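Local coordinates for protein GH61E (Thielavia terrestris, PDB 3EJA) that probably cleaves glycosidic bonds in crystalline and amorphous polysaccharides oxidatively, as a copper-dependent lytic polysaccharide monooxygenase of family AA9, at residues 58-63 and 72-77. Numbering follows the deposited sequence.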
loop_
_atom_site.group_PDB
_atom_site.type_symbol
_atom_site.label_atom_id
_atom_site.label_comp_id
_atom_site.label_asym_id
_atom_site.label_seq_id
_atom_site.Cartn_x
_atom_site.Cartn_y
_atom_site.Cartn_z
ATOM N N VAL A 58 0.579 -5.606 11.983
ATOM C CA VAL A 58 -0.691 -4.910 11.839
ATOM C C VAL A 58 -1.530 -5.665 10.805
ATOM O O VAL A 58 -1.025 -6.050 9.753
ATOM C CB VAL A 58 -0.496 -3.425 11.418
ATOM C CG1 VAL A 58 -1.821 -2.805 10.974
ATOM C CG2 VAL A 58 0.127 -2.616 12.562
ATOM N N THR A 59 -2.802 -5.897 11.121
ATOM C CA THR A 59 -3.712 -6.525 10.167
ATOM C C THR A 59 -4.399 -5.442 9.347
ATOM O O THR A 59 -5.070 -4.564 9.905
ATOM C CB THR A 59 -4.754 -7.423 10.887
ATOM O OG1 THR A 59 -4.068 -8.500 11.542
ATOM C CG2 THR A 59 -5.755 -7.997 9.897
ATOM N N TYR A 60 -4.209 -5.481 8.029
ATOM C CA TYR A 60 -4.918 -4.567 7.137
ATOM C C TYR A 60 -6.016 -5.351 6.434
ATOM O O TYR A 60 -5.766 -6.434 5.881
ATOM C CB TYR A 60 -3.965 -3.919 6.120
ATOM C CG TYR A 60 -4.171 -2.415 5.904
ATOM C CD1 TYR A 60 -5.410 -1.900 5.524
ATOM C CD2 TYR A 60 -3.107 -1.520 6.064
ATOM C CE1 TYR A 60 -5.594 -0.524 5.317
ATOM C CE2 TYR A 60 -3.278 -0.136 5.866
ATOM C CZ TYR A 60 -4.519 0.348 5.480
ATOM O OH TYR A 60 -4.682 1.699 5.272
ATOM N N TRP A 61 -7.234 -4.818 6.481
ATOM C CA TRP A 61 -8.403 -5.516 5.948
ATOM C C TRP A 61 -8.811 -4.944 4.602
ATOM O O TRP A 61 -8.843 -3.726 4.427
ATOM C CB TRP A 61 -9.591 -5.423 6.917
ATOM C CG TRP A 61 -9.395 -6.158 8.205
ATOM C CD1 TRP A 61 -8.879 -5.656 9.368
ATOM C CD2 TRP A 61 -9.721 -7.533 8.470
ATOM N NE1 TRP A 61 -8.863 -6.629 10.341
ATOM C CE2 TRP A 61 -9.374 -7.790 9.818
ATOM C CE3 TRP A 61 -10.280 -8.568 7.701
ATOM C CZ2 TRP A 61 -9.553 -9.051 10.417
ATOM C CZ3 TRP A 61 -10.465 -9.822 8.300
ATOM C CH2 TRP A 61 -10.095 -10.049 9.640
ATOM N N ALA A 62 -9.111 -5.834 3.658
ATOM C CA ALA A 62 -9.738 -5.447 2.396
ATOM C C ALA A 62 -11.206 -5.866 2.420
ATOM O O ALA A 62 -11.564 -6.858 3.071
ATOM C CB ALA A 62 -9.008 -6.090 1.221
ATOM N N ASN A 63 -12.050 -5.111 1.722
ATOM C CA ASN A 63 -13.487 -5.374 1.713
ATOM C C ASN A 63 -14.103 -5.276 0.321
ATOM O O ASN A 63 -14.031 -4.217 -0.308
ATOM C CB ASN A 63 -14.210 -4.447 2.695
ATOM C CG ASN A 63 -15.667 -4.811 2.862
ATOM O OD1 ASN A 63 -16.456 -4.714 1.923
ATOM N ND2 ASN A 63 -16.029 -5.248 4.054
ATOM N N VAL A 72 0.005 -7.398 -3.793
ATOM C CA VAL A 72 -0.270 -6.558 -2.629
ATOM C C VAL A 72 1.072 -6.033 -2.121
ATOM O O VAL A 72 2.044 -6.797 -1.978
ATOM C CB VAL A 72 -0.993 -7.365 -1.505
ATOM C CG1 VAL A 72 -1.015 -6.589 -0.178
ATOM C CG2 VAL A 72 -2.414 -7.717 -1.936
ATOM N N GLN A 73 1.132 -4.727 -1.862
ATOM C CA GLN A 73 2.329 -4.105 -1.311
ATOM C C GLN A 73 1.945 -3.138 -0.194
ATOM O O GLN A 73 0.861 -2.548 -0.234
ATOM C CB GLN A 73 3.113 -3.378 -2.419
ATOM C CG GLN A 73 3.313 -4.238 -3.692
ATOM C CD GLN A 73 4.354 -3.686 -4.642
ATOM O OE1 GLN A 73 5.291 -4.391 -5.009
ATOM N NE2 GLN A 73 4.202 -2.422 -5.043
ATOM N N PHE A 74 2.818 -3.007 0.807
ATOM C CA PHE A 74 2.618 -2.027 1.884
ATOM C C PHE A 74 3.835 -1.116 2.002
ATOM O O PHE A 74 4.971 -1.579 1.898
ATOM C CB PHE A 74 2.323 -2.718 3.232
ATOM C CG PHE A 74 1.023 -3.477 3.246
ATOM C CD1 PHE A 74 -0.180 -2.818 3.492
ATOM C CD2 PHE A 74 1.000 -4.847 2.975
ATOM C CE1 PHE A 74 -1.393 -3.508 3.486
ATOM C CE2 PHE A 74 -0.204 -5.545 2.954
ATOM C CZ PHE A 74 -1.406 -4.880 3.211
ATOM N N TYR A 75 3.584 0.178 2.204
ATOM C CA TYR A 75 4.645 1.150 2.430
ATOM C C TYR A 75 4.377 1.914 3.728
ATOM O O TYR A 75 3.250 1.957 4.211
ATOM C CB TYR A 75 4.704 2.175 1.296
ATOM C CG TYR A 75 5.100 1.683 -0.084
ATOM C CD1 TYR A 75 4.232 0.893 -0.857
ATOM C CD2 TYR A 75 6.314 2.069 -0.644
ATOM C CE1 TYR A 75 4.588 0.477 -2.162
ATOM C CE2 TYR A 75 6.684 1.663 -1.935
ATOM C CZ TYR A 75 5.823 0.876 -2.685
ATOM O OH TYR A 75 6.209 0.511 -3.954
ATOM N N MET A 76 5.422 2.520 4.280
ATOM C CA MET A 76 5.301 3.380 5.453
ATOM C C MET A 76 6.045 4.700 5.239
ATOM O O MET A 76 6.970 4.769 4.431
ATOM C CB MET A 76 5.850 2.674 6.696
ATOM C CG MET A 76 5.030 1.462 7.146
ATOM S SD MET A 76 5.787 0.611 8.540
ATOM C CE MET A 76 5.244 1.670 9.902
ATOM N N ALA A 77 5.624 5.730 5.969
ATOM C CA ALA A 77 6.298 7.029 5.984
ATOM C C ALA A 77 6.211 7.632 7.382
ATOM O O ALA A 77 5.132 7.659 7.987
ATOM C CB ALA A 77 5.679 7.974 4.957
#
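Y60 and F74 meet as two aromatic side chains, each reaching across from its own strand, the F74 ring against the CB and CD2 of Y60, and all the touching between 58-63 and 72-77 is done by these two side chains. The ring planes are tilted by only 27°, yet the rings are slid so far past one another, with centroids 5.8 Å apart, that they barely overlap. The closest atoms are few: F74 CE1 lies 3.7 Å from Y60 CD2 and equally close to Y60 CB, while F74 CZ follows at 4.0 Å from the same CB. F74 therefore packs at the root of the tyrosine, against its CB and the start of its ring, and the rest of the phenol leads away from it. The first torsion of F74 sets this up, with CG anti to the carbonyl carbon (chi1 -65°), which sends the ring across to the other strand.

The CA atoms of Y60 and F74 are 9.5 Å apart, a spacing for facing sheets, and both residues are buried. Strand 57-63 belongs to an antiparallel sheet and strand 72-78 to a mixed one, so the pair bridges the two layers of the AA9 beta sandwich, a fold of fibronectin type III kind. Around it, A136 of strand 130-140 touches both side chains and V121 of strand 118-122 packs on F74.

Cutting F74 back to an alanine would take away CE1 and CZ and is likely to leave a gap beside the CB and CD2 of Y60, the base of the tyrosine losing its apolar neighbour. The far end of Y60 is polar and anchored separately: its OH hydrogen-bonds S155 OG on strand 151-162, the strand that also carries Y153, a ligand of the bound magnesium, whose side chain is about 10 Å from that of Y60.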